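Local coordinates for spike protein P1 (Pseudoalteromonas phage pm2, PDB 2VVE) that binds the host receptor from the fivefold vertices of the virion, its C-terminal part carrying the receptor-binding activity, at residues S150-P155 with G176-H181; P206-L211 with S227-I232; V135-K140 with D187-D192. All blocks are in the same frame, centred on the assembly; numbering follows the deposited sequence. Where two conformers were deposited one is given.

Contact 1. Residues S150-P155 with G176-H181; sequences SISVKP and GSTGSH. With CA (calcium ion), chain C.
Ile151 and Gly179 face each other, as do Val153 and Ser177, as hydrogen-bonded pairs of a short antiparallel strand pair at the edge of a beta-sandwich domain. The ladder is tightest at Val153 N, which meets Ser177 O at 2.8 Å, while Ser177 N returns a bond to Val153 O. Farther along, Ile151 N binds Gly179 O, but the reciprocal bond from Gly179 N to Ile151 O is stretched and weak at 3.4 Å. Ile151 O has a stronger donor in the imidazole of His181. Turned with CG beside its backbone N (chi1 -49°), the ring presents NE2-H edge-on to Ile151 O at 2.9 Å, with the oxygen almost in the ring plane. A histidine suits this place because one flat group supplies both a donor and a surface for packing: Val153 CG1 lies obliquely against the ring, while Val153 CG2 rests on Ser177 CB. The backbone of Gly179 takes angles at which a beta carbon would collide with the carbonyl oxygen of Thr178, which explains the glycine.

On the face bearing Ser152 and Thr178, the two hydroxyls meet, OG to OG1, at 3.1 Å, and Thr178 CG2 packs beside the same OG. Small hydroxyl side chains fit this non-hydrogen-bonded pair, whose CA atoms are close. Ser152 OG is also hydrogen-bonded to a water that binds the calcium ion, which puts this hydroxyl in the second shell of the metal. Asp212 and Asp214 supply carboxylate oxygens to the ion, and Asp212 OD2 additionally binds Ser152 N, fixing the strand relative to the site. The remaining protein ligand lies just before the strand: the backbone oxygen Ser150 O, 2.3 Å from the calcium.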
loop_
_atom_site.group_PDB
_atom_site.type_symbol
_atom_site.label_atom_id
_atom_site.label_comp_id
_atom_site.label_asym_id
_atom_site.label_seq_id
_atom_site.Cartn_x
_atom_site.Cartn_y
_atom_site.Cartn_z
ATOM N N SER A 150 -25.867 -51.942 -4.630
ATOM C CA SER A 150 -26.493 -50.855 -3.890
ATOM C C SER A 150 -25.443 -50.030 -3.154
ATOM O O SER A 150 -24.763 -50.538 -2.251
ATOM C CB SER A 150 -27.523 -51.402 -2.901
ATOM O OG SER A 150 -28.619 -51.989 -3.575
ATOM N N ILE A 151 -25.323 -48.766 -3.541
ATOM C CA ILE A 151 -24.391 -47.842 -2.911
ATOM C C ILE A 151 -25.138 -46.819 -2.054
ATOM O O ILE A 151 -26.021 -46.108 -2.547
ATOM C CB ILE A 151 -23.494 -47.124 -3.963
ATOM C CG1 ILE A 151 -22.585 -48.128 -4.696
ATOM C CG2 ILE A 151 -22.682 -45.984 -3.328
ATOM C CD1 ILE A 151 -21.605 -48.916 -3.805
ATOM N N SER A 152 -24.780 -46.757 -0.771
ATOM C CA SER A 152 -25.307 -45.725 0.124
ATOM C C SER A 152 -24.443 -44.481 0.017
ATOM O O SER A 152 -23.211 -44.566 -0.007
ATOM C CB SER A 152 -25.372 -46.214 1.578
ATOM O OG SER A 152 -26.325 -47.257 1.720
ATOM N N VAL A 153 -25.105 -43.331 -0.076
ATOM C CA VAL A 153 -24.428 -42.040 -0.179
ATOM C C VAL A 153 -24.944 -41.057 0.877
ATOM O O VAL A 153 -26.110 -41.099 1.278
ATOM C CB VAL A 153 -24.558 -41.400 -1.595
ATOM C CG1 VAL A 153 -23.976 -42.318 -2.675
ATOM C CG2 VAL A 153 -25.998 -41.060 -1.915
ATOM N N LYS A 154 -24.051 -40.197 1.343
ATOM C CA LYS A 154 -24.427 -39.098 2.215
ATOM C C LYS A 154 -23.436 -37.950 2.002
ATOM O O LYS A 154 -22.404 -37.878 2.685
ATOM C CB LYS A 154 -24.503 -39.541 3.687
ATOM C CG LYS A 154 -24.961 -38.425 4.643
ATOM C CD LYS A 154 -25.414 -38.953 5.995
ATOM C CE LYS A 154 -26.887 -39.310 5.993
ATOM N NZ LYS A 154 -27.306 -39.837 7.318
ATOM N N PRO A 155 -23.740 -37.057 1.034
ATOM C CA PRO A 155 -22.853 -35.927 0.756
ATOM C C PRO A 155 -22.834 -34.941 1.927
ATOM O O PRO A 155 -23.817 -34.841 2.663
ATOM C CB PRO A 155 -23.460 -35.291 -0.504
ATOM C CG PRO A 155 -24.910 -35.727 -0.485
ATOM C CD PRO A 155 -24.912 -37.085 0.135
ATOM N N GLY A 176 -29.667 -38.605 2.999
ATOM C CA GLY A 176 -28.939 -39.806 2.584
ATOM C C GLY A 176 -29.742 -40.522 1.511
ATOM O O GLY A 176 -30.961 -40.365 1.439
ATOM N N SER A 177 -29.067 -41.308 0.675
ATOM C CA SER A 177 -29.742 -42.033 -0.413
ATOM C C SER A 177 -29.086 -43.382 -0.658
ATOM O O SER A 177 -27.865 -43.519 -0.555
ATOM C CB SER A 177 -29.712 -41.197 -1.700
ATOM O OG SER A 177 -30.284 -41.892 -2.791
ATOM N N THR A 178 -29.899 -44.380 -0.987
ATOM C CA THR A 178 -29.377 -45.708 -1.254
ATOM C C THR A 178 -30.025 -46.277 -2.504
ATOM O O THR A 178 -31.241 -46.161 -2.709
ATOM C CB THR A 178 -29.582 -46.664 -0.047
ATOM O OG1 THR A 178 -29.085 -46.047 1.145
ATOM C CG2 THR A 178 -28.834 -47.970 -0.251
ATOM N N GLY A 179 -29.191 -46.883 -3.338
ATOM C CA GLY A 179 -29.656 -47.615 -4.500
ATOM C C GLY A 179 -28.547 -47.776 -5.518
ATOM O O GLY A 179 -27.367 -47.544 -5.218
ATOM N N SER A 180 -28.932 -48.223 -6.710
ATOM C CA SER A 180 -28.016 -48.273 -7.839
ATOM C C SER A 180 -28.217 -47.004 -8.654
ATOM O O SER A 180 -29.253 -46.819 -9.294
ATOM C CB SER A 180 -28.268 -49.525 -8.682
ATOM O OG SER A 180 -28.178 -50.687 -7.874
ATOM N N HIS A 181 -27.218 -46.129 -8.610
ATOM C CA HIS A 181 -27.324 -44.792 -9.191
ATOM C C HIS A 181 -26.903 -44.739 -10.655
ATOM O O HIS A 181 -25.768 -45.074 -11.000
ATOM C CB HIS A 181 -26.510 -43.804 -8.358
ATOM C CG HIS A 181 -26.783 -43.894 -6.887
ATOM N ND1 HIS A 181 -27.757 -43.146 -6.264
ATOM C CD2 HIS A 181 -26.219 -44.656 -5.920
ATOM C CE1 HIS A 181 -27.777 -43.437 -4.976
ATOM N NE2 HIS A 181 -26.855 -44.352 -4.741
HETATM CA CA CA C . -24.217 -51.220 -0.122
HETATM O O HOH W 1 -25.917 -50.096 0.313
HETATM O O HOH W 2 -23.621 -51.820 2.116
HETATM O O HOH W 3 -25.936 -52.854 0.179
#

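Contact 2. Residues P206-L211 with S227-I232; sequences PVETEL and SFTTFI
Thr229 OG1 is gripped from two directions: it donates to Glu208 OE1 at 2.6 Å and is also hydrogen-bonded to His137 ND1 of the adjoining strand. The two side chains cross at about a right angle, and the hydroxyl meets OE1 on its anti side, 18° out of the carboxylate plane. A bend in the glutamate at chi2 (53°) swings its carboxylate across to the threonine and keeps the other oxygen near its own chain. There Glu208 OE2 takes the amide of Glu210 on its anti lone pair at 3.0 Å; the same oxygen also accepts from the amide of Lys154.

Nearer the backbone, the aliphatic part of Glu208 lies against Ser227, whose OG comes within 3.4 Å of Glu208 CB. That hydroxyl accepts from Thr229 N in an ST turn and is bonded to Ala97 O, so a small serine both closes the turn and packs against the glutamate methylenes.

At the other end of the contact an aromatic ring takes over. Pro206 CB sits over the centre of one face of the Phe231 ring, 3.5 Å from its centroid, in a CH-pi contact, and Val207 O lies in plane at the ring edge near CZ. The rigid proline offers a compact C-H surface to the flat ring. These strands belong to the two facing sheets of the sandwich, and their side chains meet between them. With a hydroxyl and two backbone amides donating to its oxygens, the buried Glu208 carboxylate is probably stabilised as an anion without a basic side chain from either segment.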
loop_
_atom_site.group_PDB
_atom_site.type_symbol
_atom_site.label_atom_id
_atom_site.label_comp_id
_atom_site.label_asym_id
_atom_site.label_seq_id
_atom_site.Cartn_x
_atom_site.Cartn_y
_atom_site.Cartn_z
ATOM N N PRO A 206 -16.537 -29.924 0.059
ATOM C CA PRO A 206 -17.618 -30.819 -0.368
ATOM C C PRO A 206 -17.107 -32.260 -0.469
ATOM O O PRO A 206 -16.165 -32.543 -1.224
ATOM C CB PRO A 206 -18.022 -30.259 -1.748
ATOM C CG PRO A 206 -17.385 -28.892 -1.834
ATOM C CD PRO A 206 -16.113 -29.029 -1.036
ATOM N N VAL A 207 -17.719 -33.158 0.302
ATOM C CA VAL A 207 -17.238 -34.540 0.405
ATOM C C VAL A 207 -18.339 -35.583 0.379
ATOM O O VAL A 207 -19.518 -35.273 0.634
ATOM C CB VAL A 207 -16.422 -34.766 1.720
ATOM C CG1 VAL A 207 -15.259 -33.792 1.817
ATOM C CG2 VAL A 207 -17.325 -34.671 2.953
ATOM N N GLU A 208 -17.947 -36.830 0.087
ATOM C CA GLU A 208 -18.806 -37.990 0.337
ATOM C C GLU A 208 -18.417 -38.599 1.701
ATOM O O GLU A 208 -17.247 -38.931 1.912
ATOM C CB GLU A 208 -18.642 -39.021 -0.790
ATOM C CG GLU A 208 -19.454 -40.315 -0.569
ATOM C CD GLU A 208 -20.937 -40.046 -0.285
ATOM O OE1 GLU A 208 -21.649 -39.519 -1.182
ATOM O OE2 GLU A 208 -21.389 -40.367 0.839
ATOM N N THR A 209 -19.382 -38.750 2.614
ATOM C CA THR A 209 -19.081 -39.210 3.986
ATOM C C THR A 209 -19.248 -40.715 4.178
ATOM O O THR A 209 -18.833 -41.272 5.201
ATOM C CB THR A 209 -19.938 -38.494 5.072
ATOM O OG1 THR A 209 -21.323 -38.815 4.893
ATOM C CG2 THR A 209 -19.738 -36.987 5.042
ATOM N N GLU A 210 -19.894 -41.362 3.212
ATOM C CA GLU A 210 -20.261 -42.764 3.352
ATOM C C GLU A 210 -19.381 -43.588 2.428
ATOM O O GLU A 210 -19.390 -43.389 1.212
ATOM C CB GLU A 210 -21.751 -42.962 3.030
ATOM C CG GLU A 210 -22.268 -44.391 3.173
ATOM C CD GLU A 210 -22.392 -44.843 4.614
ATOM O OE1 GLU A 210 -22.804 -44.030 5.472
ATOM O OE2 GLU A 210 -22.086 -46.024 4.883
ATOM N N LEU A 211 -18.595 -44.487 3.022
ATOM C CA LEU A 211 -17.791 -45.429 2.263
ATOM C C LEU A 211 -18.508 -46.783 2.334
ATOM O O LEU A 211 -18.451 -47.475 3.353
ATOM C CB LEU A 211 -16.357 -45.495 2.819
ATOM C CG LEU A 211 -15.350 -46.478 2.194
ATOM C CD1 LEU A 211 -15.164 -46.232 0.700
ATOM C CD2 LEU A 211 -14.017 -46.400 2.911
ATOM N N SER A 227 -15.216 -40.985 -5.055
ATOM C CA SER A 227 -16.465 -41.667 -4.712
ATOM C C SER A 227 -17.356 -41.794 -5.941
ATOM O O SER A 227 -16.894 -41.605 -7.063
ATOM C CB SER A 227 -17.190 -40.931 -3.577
ATOM O OG SER A 227 -17.715 -39.689 -4.012
ATOM N N PHE A 228 -18.624 -42.141 -5.719
ATOM C CA PHE A 228 -19.625 -42.116 -6.776
ATOM C C PHE A 228 -20.437 -40.816 -6.752
ATOM O O PHE A 228 -21.487 -40.723 -7.379
ATOM C CB PHE A 228 -20.563 -43.316 -6.629
ATOM C CG PHE A 228 -19.851 -44.629 -6.612
ATOM C CD1 PHE A 228 -19.317 -45.163 -7.785
ATOM C CD2 PHE A 228 -19.723 -45.343 -5.427
ATOM C CE1 PHE A 228 -18.654 -46.399 -7.766
ATOM C CE2 PHE A 228 -19.056 -46.565 -5.394
ATOM C CZ PHE A 228 -18.522 -47.094 -6.575
ATOM N N THR A 229 -19.929 -39.806 -6.049
ATOM C CA THR A 229 -20.660 -38.560 -5.823
ATOM C C THR A 229 -19.922 -37.395 -6.447
ATOM O O THR A 229 -18.717 -37.270 -6.260
ATOM C CB THR A 229 -20.834 -38.328 -4.297
ATOM O OG1 THR A 229 -21.654 -39.381 -3.760
ATOM C CG2 THR A 229 -21.487 -36.969 -3.993
ATOM N N THR A 230 -20.650 -36.559 -7.193
ATOM C CA THR A 230 -20.089 -35.349 -7.799
ATOM C C THR A 230 -20.903 -34.107 -7.427
ATOM O O THR A 230 -22.138 -34.084 -7.576
ATOM C CB THR A 230 -20.011 -35.470 -9.350
ATOM O OG1 THR A 230 -19.253 -36.631 -9.713
ATOM C CG2 THR A 230 -19.365 -34.212 -9.979
ATOM N N PHE A 231 -20.210 -33.071 -6.958
ATOM C CA PHE A 231 -20.856 -31.785 -6.658
ATOM C C PHE A 231 -20.926 -30.922 -7.917
ATOM O O PHE A 231 -20.097 -30.043 -8.143
ATOM C CB PHE A 231 -20.157 -31.047 -5.507
ATOM C CG PHE A 231 -20.331 -31.713 -4.172
ATOM C CD1 PHE A 231 -21.291 -31.263 -3.278
ATOM C CD2 PHE A 231 -19.548 -32.807 -3.820
ATOM C CE1 PHE A 231 -21.470 -31.893 -2.034
ATOM C CE2 PHE A 231 -19.716 -33.448 -2.588
ATOM C CZ PHE A 231 -20.674 -32.987 -1.690
ATOM N N ILE A 232 -21.928 -31.205 -8.745
ATOM C CA ILE A 232 -22.126 -30.511 -10.022
ATOM C C ILE A 232 -22.067 -28.971 -9.887
ATOM O O ILE A 232 -21.380 -28.283 -10.664
ATOM C CB ILE A 232 -23.461 -30.968 -10.678
ATOM C CG1 ILE A 232 -23.417 -32.481 -10.986
ATOM C CG2 ILE A 232 -23.782 -30.141 -11.917
ATOM C CD1 ILE A 232 -22.333 -32.882 -11.991
#

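Contact 3. Residues V135-K140 with D187-D192; sequences VRHKSK and DDNTLD
Arg136 and Asp188 form a bidentate salt bridge along one edge of the guanidinium: NE donates to OD1 at 2.9 Å along a nearly straight line (167°), and NH2 donates to OD2 at 3.0 Å. Both carboxylate oxygens use their syn lone pairs, and the two flat groups are nearly coplanar, 27° apart. OD1 lies in the guanidinium plane, whereas OD2 is somewhat tilted from it. With the start of its side chain extended, Arg136 runs its CB and CG beside OD1 before a bend at chi3 (-59°) turns the guanidinium to the aspartate. Asp188 OD2 has a second cationic partner in Arg134 NE, so one carboxylate is shared by two arginines two residues apart on the same strand.

Next to this bridge the backbones pair. Val135 and Asn189 form an antiparallel hydrogen-bonded pair, each amide giving to the other's carbonyl at 2.8 Å. Asp188 stands immediately before the strand of Asn189, well placed to meet the arginine immediately after Val135. On the inner side, branched Val135 sends CG2 to Leu191 CB at 4.0 Å; both side chains also touch Phe231 in the sandwich interior.

His137 lies beside Asn189. Its NE2 is bonded to Tyr175 OH and its ND1 is bonded to Thr229 OG1, so both ring nitrogens have partners and the ring is held against rotation. The outer strand 189-195 is thus fastened at its beginning by paired amides and by a charge pair, and two nearby guanidinium groups would be expected to keep Asp188 ionised.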
loop_
_atom_site.group_PDB
_atom_site.type_symbol
_atom_site.label_atom_id
_atom_site.label_comp_id
_atom_site.label_asym_id
_atom_site.label_seq_id
_atom_site.Cartn_x
_atom_site.Cartn_y
_atom_site.Cartn_z
ATOM N N VAL A 135 -26.186 -32.274 -6.711
ATOM C CA VAL A 135 -25.333 -33.421 -6.428
ATOM C C VAL A 135 -25.721 -34.602 -7.311
ATOM O O VAL A 135 -26.896 -34.956 -7.415
ATOM C CB VAL A 135 -25.378 -33.810 -4.907
ATOM C CG1 VAL A 135 -24.508 -34.994 -4.635
ATOM C CG2 VAL A 135 -24.924 -32.658 -4.031
ATOM N N ARG A 136 -24.721 -35.193 -7.956
ATOM C CA ARG A 136 -24.955 -36.308 -8.861
ATOM C C ARG A 136 -24.258 -37.561 -8.350
ATOM O O ARG A 136 -23.027 -37.605 -8.218
ATOM C CB ARG A 136 -24.487 -35.962 -10.284
ATOM C CG ARG A 136 -24.758 -37.063 -11.321
ATOM C CD ARG A 136 -24.440 -36.596 -12.711
ATOM N NE ARG A 136 -25.236 -35.424 -13.053
ATOM C CZ ARG A 136 -24.914 -34.554 -14.002
ATOM N NH1 ARG A 136 -23.805 -34.721 -14.714
ATOM N NH2 ARG A 136 -25.703 -33.509 -14.224
ATOM N N HIS A 137 -25.058 -38.579 -8.072
ATOM C CA HIS A 137 -24.540 -39.895 -7.731
ATOM C C HIS A 137 -24.628 -40.818 -8.945
ATOM O O HIS A 137 -25.671 -40.914 -9.593
ATOM C CB HIS A 137 -25.312 -40.474 -6.542
ATOM C CG HIS A 137 -25.458 -39.515 -5.402
ATOM N ND1 HIS A 137 -24.411 -39.192 -4.566
ATOM C CD2 HIS A 137 -26.532 -38.821 -4.947
ATOM C CE1 HIS A 137 -24.830 -38.331 -3.652
ATOM N NE2 HIS A 137 -26.114 -38.095 -3.856
ATOM N N LYS A 138 -23.520 -41.468 -9.270
ATOM C CA LYS A 138 -23.493 -42.439 -10.370
ATOM C C LYS A 138 -22.593 -43.598 -9.973
ATOM O O LYS A 138 -21.396 -43.401 -9.724
ATOM C CB LYS A 138 -23.008 -41.769 -11.665
ATOM C CG LYS A 138 -23.079 -42.639 -12.916
ATOM C CD LYS A 138 -22.655 -41.834 -14.146
ATOM C CE LYS A 138 -22.876 -42.597 -15.441
ATOM N NZ LYS A 138 -21.928 -43.732 -15.603
ATOM N N SER A 139 -23.181 -44.793 -9.893
ATOM C CA SER A 139 -22.464 -45.994 -9.469
ATOM C C SER A 139 -22.411 -47.092 -10.535
ATOM O O SER A 139 -21.438 -47.843 -10.589
ATOM C CB SER A 139 -23.030 -46.536 -8.147
ATOM O OG SER A 139 -24.376 -46.968 -8.273
ATOM N N LYS A 140 -23.453 -47.178 -11.373
ATOM C CA LYS A 140 -23.571 -48.224 -12.409
ATOM C C LYS A 140 -22.373 -48.263 -13.356
ATOM O O LYS A 140 -22.187 -47.363 -14.173
ATOM C CB LYS A 140 -24.860 -48.050 -13.226
ATOM C CG LYS A 140 -26.147 -48.232 -12.426
ATOM C CD LYS A 140 -27.379 -48.020 -13.307
ATOM C CE LYS A 140 -28.660 -48.491 -12.624
ATOM N NZ LYS A 140 -28.820 -49.980 -12.713
ATOM N N ASP A 187 -32.163 -36.526 -12.480
ATOM C CA ASP A 187 -32.290 -37.181 -11.177
ATOM C C ASP A 187 -31.351 -36.585 -10.113
ATOM O O ASP A 187 -31.326 -37.057 -8.969
ATOM C CB ASP A 187 -32.029 -38.687 -11.304
ATOM C CG ASP A 187 -33.099 -39.408 -12.109
ATOM O OD1 ASP A 187 -34.293 -39.048 -12.007
ATOM O OD2 ASP A 187 -32.740 -40.355 -12.839
ATOM N N ASP A 188 -30.585 -35.556 -10.479
ATOM C CA ASP A 188 -29.648 -34.929 -9.533
ATOM C C ASP A 188 -30.361 -34.514 -8.247
ATOM O O ASP A 188 -31.519 -34.085 -8.281
ATOM C CB ASP A 188 -28.962 -33.705 -10.149
ATOM C CG ASP A 188 -27.879 -34.070 -11.154
ATOM O OD1 ASP A 188 -27.547 -35.270 -11.302
ATOM O OD2 ASP A 188 -27.357 -33.141 -11.805
ATOM N N ASN A 189 -29.674 -34.665 -7.121
ATOM C CA ASN A 189 -30.216 -34.252 -5.828
ATOM C C ASN A 189 -29.807 -32.843 -5.420
ATOM O O ASN A 189 -28.864 -32.274 -5.965
ATOM C CB ASN A 189 -29.808 -35.246 -4.743
ATOM C CG ASN A 189 -30.388 -36.627 -4.971
ATOM O OD1 ASN A 189 -31.444 -36.777 -5.587
ATOM N ND2 ASN A 189 -29.705 -37.643 -4.469
ATOM N N THR A 190 -30.532 -32.275 -4.462
ATOM C CA THR A 190 -30.125 -31.009 -3.877
ATOM C C THR A 190 -29.759 -31.170 -2.402
ATOM O O THR A 190 -30.601 -31.512 -1.566
ATOM C CB THR A 190 -31.178 -29.900 -4.078
ATOM O OG1 THR A 190 -31.389 -29.699 -5.482
ATOM C CG2 THR A 190 -30.705 -28.585 -3.454
ATOM N N LEU A 191 -28.488 -30.937 -2.102
ATOM C CA LEU A 191 -28.034 -30.839 -0.730
ATOM C C LEU A 191 -28.418 -29.421 -0.302
ATOM O O LEU A 191 -28.113 -28.461 -1.004
ATOM C CB LEU A 191 -26.516 -31.110 -0.657
ATOM C CG LEU A 191 -25.768 -30.921 0.666
ATOM C CD1 LEU A 191 -26.310 -31.796 1.791
ATOM C CD2 LEU A 191 -24.261 -31.142 0.485
ATOM N N ASP A 192 -29.146 -29.287 0.804
ATOM C CA ASP A 192 -29.620 -27.971 1.236
ATOM C C ASP A 192 -29.528 -27.883 2.749
ATOM O O ASP A 192 -30.311 -28.516 3.475
ATOM C CB ASP A 192 -31.061 -27.726 0.750
ATOM C CG ASP A 192 -31.587 -26.309 1.064
ATOM O OD1 ASP A 192 -30.892 -25.465 1.694
ATOM O OD2 ASP A 192 -32.727 -26.031 0.649
#

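In the fold
The three contacts cluster at one end of the domain, their centres 9 to 10 Å apart. Contact 1 holds the calcium ligand Ser150; the side chains of Glu208 in contact 2 and His137 in contact 3 lie about 11 and 13 Å from the ion. Contacts 1 and 2 join through neighbouring strands of one sheet, where Lys154 O meets Thr209 OG1 at 2.6 Å. Contact 2 reaches contact 3 through the other sheet, where strand 229-236 adjoins 129-137, Thr230 N binding Arg136 O at 2.8 Å. Contact 1 lies within the chain excursion that contact 3 closes, and His181 O ties the two by accepting from Ser139 N at 2.8 Å.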